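Local coordinates for protein putative glycoside hydrolase (Parabacteroides distasonis ATCC 8503, PDB 3GYC) that is a putative glycoside hydrolase that probably cleaves glycosidic bonds of carbohydrates with a cellulase-like TIM-barrel domain, at residues 17-28 and 107-117. Sequence-based numbering, arbitrary orientation.
Sequences RAITMWDFSWLE and DIKVGLSSWYR. With EDO (1,2-ethanediol), chain F.
Two ion pairs and an edge-to-face aromatic pair, Arg17–Asp107, Glu28–Arg117 and Phe24–Trp115, tie together the two ends of strands 17-23 and 109-113 and the segments that continue them, with strand 53-57 lying between. Phe24 drives its CE2 edge onto the indole face of Trp115, 3.5 Å from CG, in a T-shaped stack with planes at 78°. On the same indole face, CB of Asp23 makes a CH-pi contact with the six-membered ring, while the selenium of Met21 (selenomethionine) approaches obliquely, 4.0 Å from CZ2 of Trp115, a Met-aromatic contact. CD of Arg117 sits over the centre of one Phe24 face, 3.7 Å from the centroid, a CH-pi contact. Bent at chi2 and chi3 (-79° and -74°), the Arg117 chain turns its guanidinium side-on to Glu28: Arg117 NE reaches Glu28 OE2 and Arg117 NH2 reaches Glu28 OE1, both at 2.9 Å. Tyr59 and Ser84 also bond this carboxylate, and Lys74 O receives Arg117 NH1. In the (beta/alpha)8 architecture of the TIM-barrel clan, the Phe24–Trp115 pair and the Glu28–Arg117 salt bridge lie at the C-terminal strand ends, where such enzymes carry their active sites. An ethanediol, probably from the crystallisation liquor, links Arg117 NH1 to Trp115 O. At the N-terminal strand ends, Arg17 meets Asp107 end-on, NH1 to the backbone O at 2.9 Å and NH2 to OD1 at 3.1 Å. Lys109 CD lies over a guanidinium face; Asn52 O and Leu393 O take further Arg17 N-H groups. Asp107, with positive phi, is the C-prime residue of the Schellman motif that ends helix 95-105.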
loop_
_atom_site.group_PDB
_atom_site.type_symbol
_atom_site.label_atom_id
_atom_site.label_comp_id
_atom_site.label_asym_id
_atom_site.label_seq_id
_atom_site.Cartn_x
_atom_site.Cartn_y
_atom_site.Cartn_z
ATOM N N ARG A 17 -7.252 8.666 -9.137
ATOM C CA ARG A 17 -5.906 8.376 -9.576
ATOM C C ARG A 17 -5.631 6.869 -9.652
ATOM O O ARG A 17 -6.120 6.076 -8.837
ATOM C CB ARG A 17 -4.864 9.077 -8.697
ATOM C CG ARG A 17 -4.930 10.527 -8.858
ATOM C CD ARG A 17 -3.592 11.135 -9.062
ATOM N NE ARG A 17 -3.677 12.552 -9.332
ATOM C CZ ARG A 17 -2.706 13.259 -9.913
ATOM N NH1 ARG A 17 -1.575 12.672 -10.322
ATOM N NH2 ARG A 17 -2.866 14.553 -10.088
ATOM N N ALA A 18 -4.882 6.478 -10.680
ATOM C CA ALA A 18 -4.456 5.094 -10.853
ATOM C C ALA A 18 -3.093 5.020 -10.161
ATOM O O ALA A 18 -2.098 5.652 -10.576
ATOM C CB ALA A 18 -4.369 4.686 -12.330
ATOM N N ILE A 19 -3.076 4.250 -9.093
ATOM C CA ILE A 19 -1.930 4.157 -8.159
ATOM C C ILE A 19 -1.224 2.811 -8.196
ATOM O O ILE A 19 -1.814 1.799 -8.553
ATOM C CB ILE A 19 -2.407 4.547 -6.689
ATOM C CG1 ILE A 19 -1.247 4.770 -5.725
ATOM C CG2 ILE A 19 -3.391 3.510 -6.069
ATOM C CD1 ILE A 19 -1.697 5.509 -4.387
ATOM N N THR A 20 0.074 2.820 -7.899
ATOM C CA THR A 20 0.827 1.611 -7.721
ATOM C C THR A 20 1.718 1.701 -6.437
ATOM O O THR A 20 2.225 2.753 -6.134
ATOM C CB THR A 20 1.727 1.301 -8.907
ATOM O OG1 THR A 20 2.369 0.076 -8.625
ATOM C CG2 THR A 20 2.849 2.350 -9.107
HETATM N N MSE A 21 1.816 0.593 -5.714
HETATM C CA MSE A 21 2.704 0.453 -4.563
HETATM C C MSE A 21 4.128 0.127 -5.029
HETATM O O MSE A 21 4.351 -0.936 -5.656
HETATM C CB MSE A 21 2.243 -0.687 -3.674
HETATM C CG MSE A 21 3.183 -0.914 -2.511
HETATM SE SE MSE A 21 2.872 -2.611 -1.728
HETATM C CE MSE A 21 3.699 -3.721 -3.113
ATOM N N TRP A 22 5.048 1.079 -4.833
ATOM C CA TRP A 22 6.484 0.846 -5.034
ATOM C C TRP A 22 7.225 0.670 -3.700
ATOM O O TRP A 22 8.465 0.530 -3.677
ATOM C CB TRP A 22 7.092 1.909 -5.930
ATOM C CG TRP A 22 6.846 1.671 -7.420
ATOM C CD1 TRP A 22 6.026 0.743 -7.973
ATOM C CD2 TRP A 22 7.338 2.467 -8.536
ATOM N NE1 TRP A 22 6.044 0.833 -9.366
ATOM C CE2 TRP A 22 6.859 1.868 -9.724
ATOM C CE3 TRP A 22 8.235 3.519 -8.643
ATOM C CZ2 TRP A 22 7.164 2.357 -10.976
ATOM C CZ3 TRP A 22 8.536 3.989 -9.871
ATOM C CH2 TRP A 22 7.999 3.418 -11.030
ATOM N N ASP A 23 6.443 0.639 -2.612
ATOM C CA ASP A 23 6.874 0.220 -1.281
ATOM C C ASP A 23 8.286 0.734 -0.907
ATOM O O ASP A 23 8.531 1.926 -0.947
ATOM C CB ASP A 23 6.732 -1.321 -1.179
ATOM C CG ASP A 23 7.447 -2.072 -2.355
ATOM O OD1 ASP A 23 6.827 -2.187 -3.452
ATOM O OD2 ASP A 23 8.631 -2.479 -2.207
ATOM N N PHE A 24 9.185 -0.169 -0.543
ATOM C CA PHE A 24 10.576 0.176 -0.246
ATOM C C PHE A 24 11.481 -0.237 -1.427
ATOM O O PHE A 24 12.685 0.027 -1.420
ATOM C CB PHE A 24 11.004 -0.434 1.108
ATOM C CG PHE A 24 10.448 -1.803 1.390
ATOM C CD1 PHE A 24 11.140 -2.953 0.996
ATOM C CD2 PHE A 24 9.250 -1.953 2.068
ATOM C CE1 PHE A 24 10.603 -4.245 1.297
ATOM C CE2 PHE A 24 8.733 -3.217 2.360
ATOM C CZ PHE A 24 9.418 -4.354 1.964
ATOM N N SER A 25 10.885 -0.802 -2.500
ATOM C CA SER A 25 11.668 -1.181 -3.662
ATOM C C SER A 25 12.263 0.032 -4.428
ATOM O O SER A 25 13.343 -0.069 -4.985
ATOM C CB SER A 25 10.846 -2.059 -4.594
ATOM O OG SER A 25 10.395 -3.258 -3.984
ATOM N N TRP A 26 11.575 1.177 -4.422
ATOM C CA TRP A 26 12.034 2.349 -5.127
ATOM C C TRP A 26 13.444 2.770 -4.687
ATOM O O TRP A 26 14.223 3.301 -5.500
ATOM C CB TRP A 26 11.018 3.534 -4.933
ATOM C CG TRP A 26 11.050 4.097 -3.542
ATOM C CD1 TRP A 26 10.359 3.656 -2.471
ATOM C CD2 TRP A 26 11.857 5.185 -3.074
ATOM N NE1 TRP A 26 10.697 4.384 -1.350
ATOM C CE2 TRP A 26 11.583 5.350 -1.701
ATOM C CE3 TRP A 26 12.780 6.019 -3.669
ATOM C CZ2 TRP A 26 12.201 6.319 -0.933
ATOM C CZ3 TRP A 26 13.384 6.966 -2.931
ATOM C CH2 TRP A 26 13.101 7.120 -1.571
ATOM N N LEU A 27 13.746 2.575 -3.404
ATOM C CA LEU A 27 15.054 2.957 -2.881
ATOM C C LEU A 27 16.003 1.760 -2.853
ATOM O O LEU A 27 17.192 1.925 -3.151
ATOM C CB LEU A 27 14.893 3.540 -1.466
ATOM C CG LEU A 27 16.133 4.128 -0.816
ATOM C CD1 LEU A 27 16.715 5.239 -1.709
ATOM C CD2 LEU A 27 15.786 4.593 0.653
ATOM N N GLU A 28 15.496 0.583 -2.510
ATOM C CA GLU A 28 16.340 -0.603 -2.295
ATOM C C GLU A 28 16.769 -1.397 -3.503
ATOM O O GLU A 28 17.860 -1.939 -3.515
ATOM C CB GLU A 28 15.638 -1.556 -1.343
ATOM C CG GLU A 28 15.676 -0.990 0.054
ATOM C CD GLU A 28 14.982 -1.855 1.076
ATOM O OE1 GLU A 28 15.159 -3.092 1.054
ATOM O OE2 GLU A 28 14.341 -1.284 1.993
ATOM N N ASP A 107 3.606 15.050 -12.989
ATOM C CA ASP A 107 2.274 15.094 -12.331
ATOM C C ASP A 107 1.857 13.757 -11.727
ATOM O O ASP A 107 0.725 13.331 -11.892
ATOM C CB ASP A 107 1.144 15.608 -13.259
ATOM C CG ASP A 107 -0.247 15.680 -12.529
ATOM O OD1 ASP A 107 -0.297 15.871 -11.260
ATOM O OD2 ASP A 107 -1.303 15.525 -13.208
ATOM N N ILE A 108 2.779 13.074 -11.075
ATOM C CA ILE A 108 2.493 11.829 -10.373
ATOM C C ILE A 108 2.435 12.278 -8.904
ATOM O O ILE A 108 3.340 12.998 -8.424
ATOM C CB ILE A 108 3.606 10.787 -10.569
ATOM C CG1 ILE A 108 3.588 10.248 -12.013
ATOM C CG2 ILE A 108 3.415 9.621 -9.673
ATOM C CD1 ILE A 108 4.852 9.552 -12.431
ATOM N N LYS A 109 1.359 11.918 -8.223
ATOM C CA LYS A 109 1.170 12.233 -6.813
ATOM C C LYS A 109 1.631 11.018 -5.990
ATOM O O LYS A 109 1.616 9.887 -6.462
ATOM C CB LYS A 109 -0.290 12.616 -6.491
ATOM C CG LYS A 109 -0.552 14.122 -6.256
ATOM C CD LYS A 109 -0.563 14.982 -7.401
ATOM C CE LYS A 109 -0.653 16.492 -6.999
ATOM N NZ LYS A 109 -1.908 17.076 -6.389
ATOM N N VAL A 110 2.093 11.273 -4.780
ATOM C CA VAL A 110 2.689 10.217 -3.951
ATOM C C VAL A 110 2.069 10.073 -2.568
ATOM O O VAL A 110 2.025 11.011 -1.787
ATOM C CB VAL A 110 4.236 10.436 -3.798
ATOM C CG1 VAL A 110 4.833 9.301 -2.974
ATOM C CG2 VAL A 110 4.869 10.548 -5.209
ATOM N N GLY A 111 1.613 8.869 -2.271
ATOM C CA GLY A 111 1.148 8.539 -0.954
ATOM C C GLY A 111 2.327 7.994 -0.157
ATOM O O GLY A 111 3.059 7.117 -0.638
ATOM N N LEU A 112 2.499 8.498 1.068
ATOM C CA LEU A 112 3.572 8.010 1.917
ATOM C C LEU A 112 3.033 7.013 2.923
ATOM O O LEU A 112 1.927 7.175 3.473
ATOM C CB LEU A 112 4.219 9.164 2.668
ATOM C CG LEU A 112 4.812 10.271 1.817
ATOM C CD1 LEU A 112 5.382 11.352 2.793
ATOM C CD2 LEU A 112 5.862 9.772 0.782
ATOM N N SER A 113 3.826 5.993 3.167
ATOM C CA SER A 113 3.542 4.999 4.177
ATOM C C SER A 113 4.893 4.564 4.740
ATOM O O SER A 113 5.937 5.121 4.373
ATOM C CB SER A 113 2.815 3.799 3.517
ATOM O OG SER A 113 2.333 2.892 4.488
ATOM N N SER A 114 4.883 3.535 5.583
ATOM C CA SER A 114 6.139 2.886 6.005
ATOM C C SER A 114 5.905 1.472 6.475
ATOM O O SER A 114 4.855 1.159 7.054
ATOM C CB SER A 114 6.872 3.648 7.114
ATOM O OG SER A 114 8.219 3.164 7.182
ATOM N N TRP A 115 6.884 0.635 6.175
ATOM C CA TRP A 115 7.000 -0.734 6.648
ATOM C C TRP A 115 8.054 -0.793 7.781
ATOM O O TRP A 115 8.375 -1.869 8.274
ATOM C CB TRP A 115 7.382 -1.668 5.500
ATOM C CG TRP A 115 6.309 -1.917 4.516
ATOM C CD1 TRP A 115 5.609 -3.080 4.340
ATOM C CD2 TRP A 115 5.816 -0.993 3.499
ATOM N NE1 TRP A 115 4.736 -2.927 3.256
ATOM C CE2 TRP A 115 4.826 -1.666 2.760
ATOM C CE3 TRP A 115 6.121 0.334 3.160
ATOM C CZ2 TRP A 115 4.117 -1.054 1.705
ATOM C CZ3 TRP A 115 5.443 0.926 2.127
ATOM C CH2 TRP A 115 4.427 0.236 1.421
ATOM N N TYR A 116 8.592 0.371 8.175
ATOM C CA TYR A 116 9.573 0.489 9.258
ATOM C C TYR A 116 10.693 -0.570 9.146
ATOM O O TYR A 116 10.878 -1.427 10.033
ATOM C CB TYR A 116 8.825 0.436 10.591
ATOM C CG TYR A 116 7.905 1.605 10.711
ATOM C CD1 TYR A 116 8.393 2.842 11.159
ATOM C CD2 TYR A 116 6.559 1.508 10.377
ATOM C CE1 TYR A 116 7.568 3.952 11.247
ATOM C CE2 TYR A 116 5.722 2.617 10.448
ATOM C CZ TYR A 116 6.233 3.838 10.883
ATOM O OH TYR A 116 5.439 4.961 10.974
ATOM N N ARG A 117 11.398 -0.504 8.023
ATOM C CA ARG A 117 12.456 -1.434 7.685
ATOM C C ARG A 117 13.459 -1.457 8.814
ATOM O O ARG A 117 13.816 -0.413 9.343
ATOM C CB ARG A 117 13.115 -1.049 6.372
ATOM C CG ARG A 117 12.177 -1.216 5.176
ATOM C CD ARG A 117 12.070 -2.693 4.724
ATOM N NE ARG A 117 13.303 -3.087 4.031
ATOM C CZ ARG A 117 14.230 -3.909 4.514
ATOM N NH1 ARG A 117 14.102 -4.492 5.709
ATOM N NH2 ARG A 117 15.305 -4.154 3.797
HETATM C C1 EDO F . 10.102 -4.474 8.610
HETATM O O1 EDO F . 9.953 -3.859 7.309
HETATM C C2 EDO F . 11.353 -5.383 8.701
HETATM O O2 EDO F . 12.547 -4.789 8.134
#